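Local coordinates for protein putative Xylose isomerase (Rhodospirillum rubrum, PDB 3QXB) that is probably an isomerase of the xylose isomerase-like TIM barrel family and binds metal ions, modelled here as iron and manganese, at residues 60-65 and 112-117; 119-124 and 164-169. One frame throughout, in Å; residues are numbered along the deposited sequence.

Interaction 1 (60-65 and 112-117). With EDO (1,2-ethanediol), chain O.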
loop_
_atom_site.group_PDB
_atom_site.type_symbol
_atom_site.label_atom_id
_atom_site.label_comp_id
_atom_site.label_asym_id
_atom_site.label_seq_id
_atom_site.Cartn_x
_atom_site.Cartn_y
_atom_site.Cartn_z
ATOM N N ASP A 60 3.258 7.247 9.236
ATOM C CA ASP A 60 4.350 6.971 8.318
ATOM C C ASP A 60 5.677 7.396 8.982
ATOM O O ASP A 60 5.829 8.538 9.396
ATOM C CB ASP A 60 4.150 7.773 7.014
ATOM C CG ASP A 60 5.064 7.332 5.881
ATOM O OD1 ASP A 60 6.088 6.630 6.134
ATOM O OD2 ASP A 60 4.785 7.755 4.718
ATOM N N PRO A 61 6.644 6.468 9.088
ATOM C CA PRO A 61 7.994 6.781 9.585
ATOM C C PRO A 61 8.625 7.980 8.863
ATOM O O PRO A 61 9.342 8.762 9.458
ATOM C CB PRO A 61 8.774 5.479 9.291
ATOM C CG PRO A 61 7.761 4.386 9.437
ATOM C CD PRO A 61 6.480 5.030 8.830
ATOM N N TRP A 62 8.351 8.122 7.587
ATOM C CA TRP A 62 8.830 9.273 6.786
ATOM C C TRP A 62 8.265 10.651 7.185
ATOM O O TRP A 62 8.848 11.686 6.863
ATOM C CB TRP A 62 8.584 9.029 5.308
ATOM C CG TRP A 62 9.456 7.997 4.710
ATOM C CD1 TRP A 62 9.074 6.800 4.238
ATOM C CD2 TRP A 62 10.854 8.096 4.475
ATOM N NE1 TRP A 62 10.151 6.112 3.746
ATOM C CE2 TRP A 62 11.266 6.876 3.910
ATOM C CE3 TRP A 62 11.819 9.068 4.764
ATOM C CZ2 TRP A 62 12.588 6.626 3.558
ATOM C CZ3 TRP A 62 13.129 8.810 4.439
ATOM C CH2 TRP A 62 13.498 7.627 3.827
ATOM N N TRP A 63 7.131 10.696 7.852
ATOM C CA TRP A 63 6.555 11.996 8.261
ATOM C C TRP A 63 7.540 12.796 9.126
ATOM O O TRP A 63 8.325 12.197 9.840
ATOM C CB TRP A 63 5.269 11.787 9.037
ATOM C CG TRP A 63 4.099 11.332 8.235
ATOM C CD1 TRP A 63 3.984 11.258 6.855
ATOM C CD2 TRP A 63 2.848 10.902 8.760
ATOM N NE1 TRP A 63 2.740 10.780 6.521
ATOM C CE2 TRP A 63 2.019 10.586 7.669
ATOM C CE3 TRP A 63 2.332 10.783 10.058
ATOM C CZ2 TRP A 63 0.699 10.145 7.843
ATOM C CZ3 TRP A 63 1.031 10.360 10.222
ATOM C CH2 TRP A 63 0.248 9.991 9.131
ATOM N N PRO A 64 7.487 14.133 9.093
ATOM C CA PRO A 64 8.360 14.910 9.964
ATOM C C PRO A 64 8.178 14.506 11.414
ATOM O O PRO A 64 7.051 14.200 11.851
ATOM C CB PRO A 64 7.956 16.370 9.701
ATOM C CG PRO A 64 7.329 16.355 8.385
ATOM C CD PRO A 64 6.756 14.993 8.142
ATOM N N ASP A 65 9.311 14.423 12.101
ATOM C CA ASP A 65 9.405 13.830 13.423
ATOM C C ASP A 65 8.371 14.385 14.394
ATOM O O ASP A 65 7.749 13.634 15.129
ATOM C CB ASP A 65 10.790 14.110 14.044
ATOM C CG ASP A 65 11.913 13.443 13.299
ATOM O OD1 ASP A 65 11.708 13.069 12.122
ATOM O OD2 ASP A 65 13.013 13.316 13.863
ATOM N N GLY A 112 16.128 2.544 2.225
ATOM C CA GLY A 112 15.606 1.489 3.092
ATOM C C GLY A 112 16.154 1.576 4.506
ATOM O O GLY A 112 15.409 1.465 5.474
ATOM N N TYR A 113 17.465 1.763 4.615
ATOM C CA TYR A 113 18.141 2.040 5.888
ATOM C C TYR A 113 17.408 3.172 6.663
ATOM O O TYR A 113 17.006 3.025 7.793
ATOM C CB TYR A 113 19.610 2.392 5.645
ATOM C CG TYR A 113 20.395 2.532 6.923
ATOM C CD1 TYR A 113 20.290 3.677 7.675
ATOM C CD2 TYR A 113 21.276 1.513 7.361
ATOM C CE1 TYR A 113 20.989 3.846 8.850
ATOM C CE2 TYR A 113 21.957 1.652 8.529
ATOM C CZ TYR A 113 21.808 2.831 9.287
ATOM O OH TYR A 113 22.488 3.021 10.455
ATOM N N GLN A 114 17.218 4.286 6.001
ATOM C CA GLN A 114 16.663 5.486 6.611
ATOM C C GLN A 114 15.195 5.241 6.981
ATOM O O GLN A 114 14.708 5.654 8.047
ATOM C CB GLN A 114 16.829 6.666 5.642
ATOM C CG GLN A 114 16.383 8.027 6.272
ATOM C CD GLN A 114 16.647 9.247 5.434
ATOM O OE1 GLN A 114 16.614 10.375 5.954
ATOM N NE2 GLN A 114 16.892 9.060 4.144
ATOM N N HIS A 115 14.490 4.480 6.150
ATOM C CA HIS A 115 13.118 4.111 6.455
ATOM C C HIS A 115 13.031 3.454 7.808
ATOM O O HIS A 115 12.266 3.917 8.657
ATOM C CB HIS A 115 12.538 3.194 5.375
ATOM C CG HIS A 115 11.139 2.733 5.655
ATOM N ND1 HIS A 115 10.048 3.577 5.574
ATOM C CD2 HIS A 115 10.651 1.512 5.962
ATOM C CE1 HIS A 115 8.953 2.894 5.876
ATOM N NE2 HIS A 115 9.285 1.635 6.082
ATOM N N LEU A 116 13.814 2.379 8.009
ATOM C CA LEU A 116 13.834 1.654 9.264
ATOM C C LEU A 116 14.414 2.445 10.452
ATOM O O LEU A 116 13.915 2.318 11.584
ATOM C CB LEU A 116 14.569 0.322 9.074
ATOM C CG LEU A 116 14.597 -0.709 10.205
ATOM C CD1 LEU A 116 13.236 -0.894 10.877
ATOM C CD2 LEU A 116 15.146 -2.012 9.671
ATOM N N LYS A 117 15.474 3.222 10.206
ATOM C CA LYS A 117 16.011 4.147 11.193
ATOM C C LYS A 117 14.911 5.070 11.718
ATOM O O LYS A 117 14.763 5.240 12.928
ATOM C CB LYS A 117 17.156 4.963 10.616
ATOM C CG LYS A 117 17.802 6.002 11.545
ATOM C CD LYS A 117 17.023 7.316 11.572
ATOM C CE LYS A 117 17.824 8.416 12.229
ATOM N NZ LYS A 117 17.003 9.609 12.475
HETATM C C1 EDO O . 21.337 6.911 12.963
HETATM O O1 EDO O . 22.650 7.277 13.423
HETATM C C2 EDO O . 21.359 5.453 12.532
HETATM O O2 EDO O . 22.244 5.307 11.441
#
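The indole of Trp62 turns one face to the backbone of His115, whose CA stands 3.7 Å above the ring plane and toward its rim, while the amide of Gln114 meets the indole edge, its CD 3.7 Å from Trp62 CZ3. Ring and amide planes stand 69° apart. In this TIM barrel the loop between strand 51-55 and helix 65-81 is thereby laid against helix 106-125. Trp62 and His115 rings meet obliquely, planes 35° apart, and although Trp62 NE1 comes within 3.1 Å of His115 ND1, the angle is too poor for a hydrogen bond. The imidazole is held instead by Ser95, which bonds NE2, and by a stack with His100. His115 CG lies anti to the backbone N (chi1 178°), which carries the ring toward Pro61; Pro61 CG is 4.0 Å from His115 CE1. Trp63 of the second subunit meets the Trp62 ring edge-to-face, so the contact is part of the subunit interface. Were Trp62 cut back to an alanine, the Gln114 amide would probably lose the indole edge it packs against, the His115 backbone its facing ring, and the intersubunit aromatic pair one member. The loop itself contains a type I turn from Asp60 to Trp63 and an Asx turn, in which Trp62 N donates to Asp60 OD1 at 3.1 Å from above the carboxylate plane.

Interaction 2 (119-124 and 164-169)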
loop_
_atom_site.group_PDB
_atom_site.type_symbol
_atom_site.label_atom_id
_atom_site.label_comp_id
_atom_site.label_asym_id
_atom_site.label_seq_id
_atom_site.Cartn_x
_atom_site.Cartn_y
_atom_site.Cartn_z
ATOM N N ALA A 119 11.620 4.523 11.497
ATOM C CA ALA A 119 10.681 3.654 12.230
ATOM C C ALA A 119 11.173 3.331 13.639
ATOM O O ALA A 119 10.385 3.294 14.589
ATOM C CB ALA A 119 10.420 2.341 11.450
ATOM N N ILE A 120 12.463 3.075 13.785
ATOM C CA ILE A 120 13.047 2.900 15.106
ATOM C C ILE A 120 12.866 4.186 15.958
ATOM O O ILE A 120 12.492 4.109 17.123
ATOM C CB ILE A 120 14.546 2.552 14.983
ATOM C CG1 ILE A 120 14.690 1.135 14.417
ATOM C CG2 ILE A 120 15.275 2.780 16.312
ATOM C CD1 ILE A 120 16.100 0.756 13.888
ATOM N N ASP A 121 13.126 5.359 15.384
ATOM C CA ASP A 121 12.854 6.641 16.123
ATOM C C ASP A 121 11.408 6.736 16.619
ATOM O O ASP A 121 11.110 6.981 17.815
ATOM C CB ASP A 121 13.188 7.850 15.277
ATOM C CG ASP A 121 14.656 8.015 15.029
ATOM O OD1 ASP A 121 15.512 7.473 15.770
ATOM O OD2 ASP A 121 14.971 8.685 14.055
HETATM N N MSE A 122 10.485 6.504 15.712
HETATM C CA MSE A 122 9.040 6.486 16.081
HETATM C C MSE A 122 8.691 5.437 17.140
HETATM O O MSE A 122 7.921 5.664 18.131
HETATM C CB MSE A 122 8.233 6.225 14.781
HETATM C CG MSE A 122 6.708 6.419 14.902
HETATM SE SE MSE A 122 5.917 5.924 13.190
HETATM C CE MSE A 122 5.944 4.077 13.356
ATOM N N THR A 123 9.269 4.260 16.981
ATOM C CA THR A 123 9.003 3.186 17.964
ATOM C C THR A 123 9.547 3.566 19.358
ATOM O O THR A 123 8.874 3.337 20.371
ATOM C CB THR A 123 9.590 1.866 17.455
ATOM O OG1 THR A 123 9.034 1.563 16.155
ATOM C CG2 THR A 123 9.317 0.719 18.474
ATOM N N ALA A 124 10.748 4.139 19.432
ATOM C CA ALA A 124 11.329 4.586 20.723
ATOM C C ALA A 124 10.473 5.699 21.328
ATOM O O ALA A 124 10.267 5.757 22.521
ATOM C CB ALA A 124 12.770 5.124 20.520
ATOM N N ALA A 164 20.577 -2.431 14.164
ATOM C CA ALA A 164 20.405 -3.061 15.481
ATOM C C ALA A 164 21.201 -2.279 16.558
ATOM O O ALA A 164 20.702 -2.069 17.653
ATOM C CB ALA A 164 20.793 -4.577 15.439
ATOM N N ALA A 165 22.393 -1.783 16.224
ATOM C CA ALA A 165 23.175 -0.943 17.145
ATOM C C ALA A 165 22.440 0.359 17.467
ATOM O O ALA A 165 22.373 0.780 18.627
ATOM C CB ALA A 165 24.575 -0.621 16.559
ATOM N N TYR A 166 21.882 0.981 16.427
ATOM C CA TYR A 166 21.069 2.181 16.639
ATOM C C TYR A 166 19.828 1.908 17.507
ATOM O O TYR A 166 19.521 2.678 18.411
ATOM C CB TYR A 166 20.702 2.819 15.304
ATOM C CG TYR A 166 19.942 4.115 15.457
ATOM C CD1 TYR A 166 20.557 5.233 15.988
ATOM C CD2 TYR A 166 18.630 4.224 15.038
ATOM C CE1 TYR A 166 19.887 6.400 16.122
ATOM C CE2 TYR A 166 17.959 5.390 15.157
ATOM C CZ TYR A 166 18.576 6.489 15.688
ATOM O OH TYR A 166 17.892 7.702 15.819
ATOM N N ALA A 167 19.115 0.817 17.244
ATOM C CA ALA A 167 17.918 0.473 17.979
ATOM C C ALA A 167 18.298 0.301 19.448
ATOM O O ALA A 167 17.623 0.845 20.311
ATOM C CB ALA A 167 17.263 -0.821 17.440
ATOM N N LYS A 168 19.395 -0.414 19.725
ATOM C CA LYS A 168 19.809 -0.588 21.119
ATOM C C LYS A 168 20.050 0.770 21.785
ATOM O O LYS A 168 19.622 0.989 22.885
ATOM C CB LYS A 168 21.071 -1.437 21.269
ATOM C CG LYS A 168 21.292 -1.776 22.826
ATOM C CD LYS A 168 22.597 -2.429 23.120
ATOM C CE LYS A 168 23.765 -1.428 23.109
ATOM N NZ LYS A 168 24.187 -0.913 24.486
ATOM N N ARG A 169 20.740 1.686 21.099
ATOM C CA ARG A 169 20.974 2.983 21.647
ATOM C C ARG A 169 19.655 3.734 21.926
ATOM O O ARG A 169 19.571 4.446 22.913
ATOM C CB ARG A 169 21.819 3.792 20.677
ATOM C CG ARG A 169 22.406 5.014 21.248
ATOM C CD ARG A 169 23.411 5.587 20.196
ATOM N NE ARG A 169 22.887 6.849 19.716
ATOM C CZ ARG A 169 22.906 7.297 18.468
ATOM N NH1 ARG A 169 23.433 6.613 17.426
ATOM N NH2 ARG A 169 22.363 8.481 18.286
#
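Tyr166 OH donates a very short hydrogen bond, 2.4 Å, to OD1 of Asp121, and beside it Ile120 CG2 lies 3.9 Å from Tyr166 CD2. These contacts join two outer helices of the TIM barrel, 106-125 and 146-170, whose short segments run nearly parallel, with a crossing angle of -19° and a closest axis approach of 10.0 Å. The carboxylate reaches the edge of the phenol near the ring plane, its own plane turned 73° from the ring. Ile120 divides its branches: CG2 also packs 3.9 Å from Ala167 CA, while CD1 comes 4.1 Å from Ala167 CB. The small alanine side chain is consistent with the close backbone approach at this point, where the CA atoms of Ile120 and Ala167 are 6.2 Å apart. Tyr166 has CG anti to its N (chi1 -176°), an arrangement that swings the hydroxyl across to the neighbouring helix.

In the second shell, Lys117 NZ forms a salt bridge with OD2 of Asp121, so both carboxylate oxygens have a partner. Inward, Ile120 rests on Thr131 of strand 130-133 and Ala167 on Leu175 of strand 174-177, placing the helix pair over adjacent strands. Farther round helix 106-125, Ala119 O accepts both Thr123 N and Thr123 OG1, from opposite faces of its carbonyl plane, the hydroxyl at 2.7 Å.

How the interactions relate
From the N terminus, the chain leaves strand 51-55 through residues 60-65, runs through helix 65-81 and strand 85-90, and returns on helix 106-125, where interaction 1 closes the first loop at 112-117. Interaction 2 opens immediately afterwards at 119-124 and closes after strand 130-133, at 164-169 on helix 146-170. The two loops are therefore in series, neither nesting nor crossing. Helix 106-125 is common to both, meeting the earlier loop and the later helix; the contact centres are 11 Å apart. They also touch directly: Lys117 CE packs 3.7 Å from Tyr166 OH, and Pro61 CB lies 3.7 Å from Ala119 N.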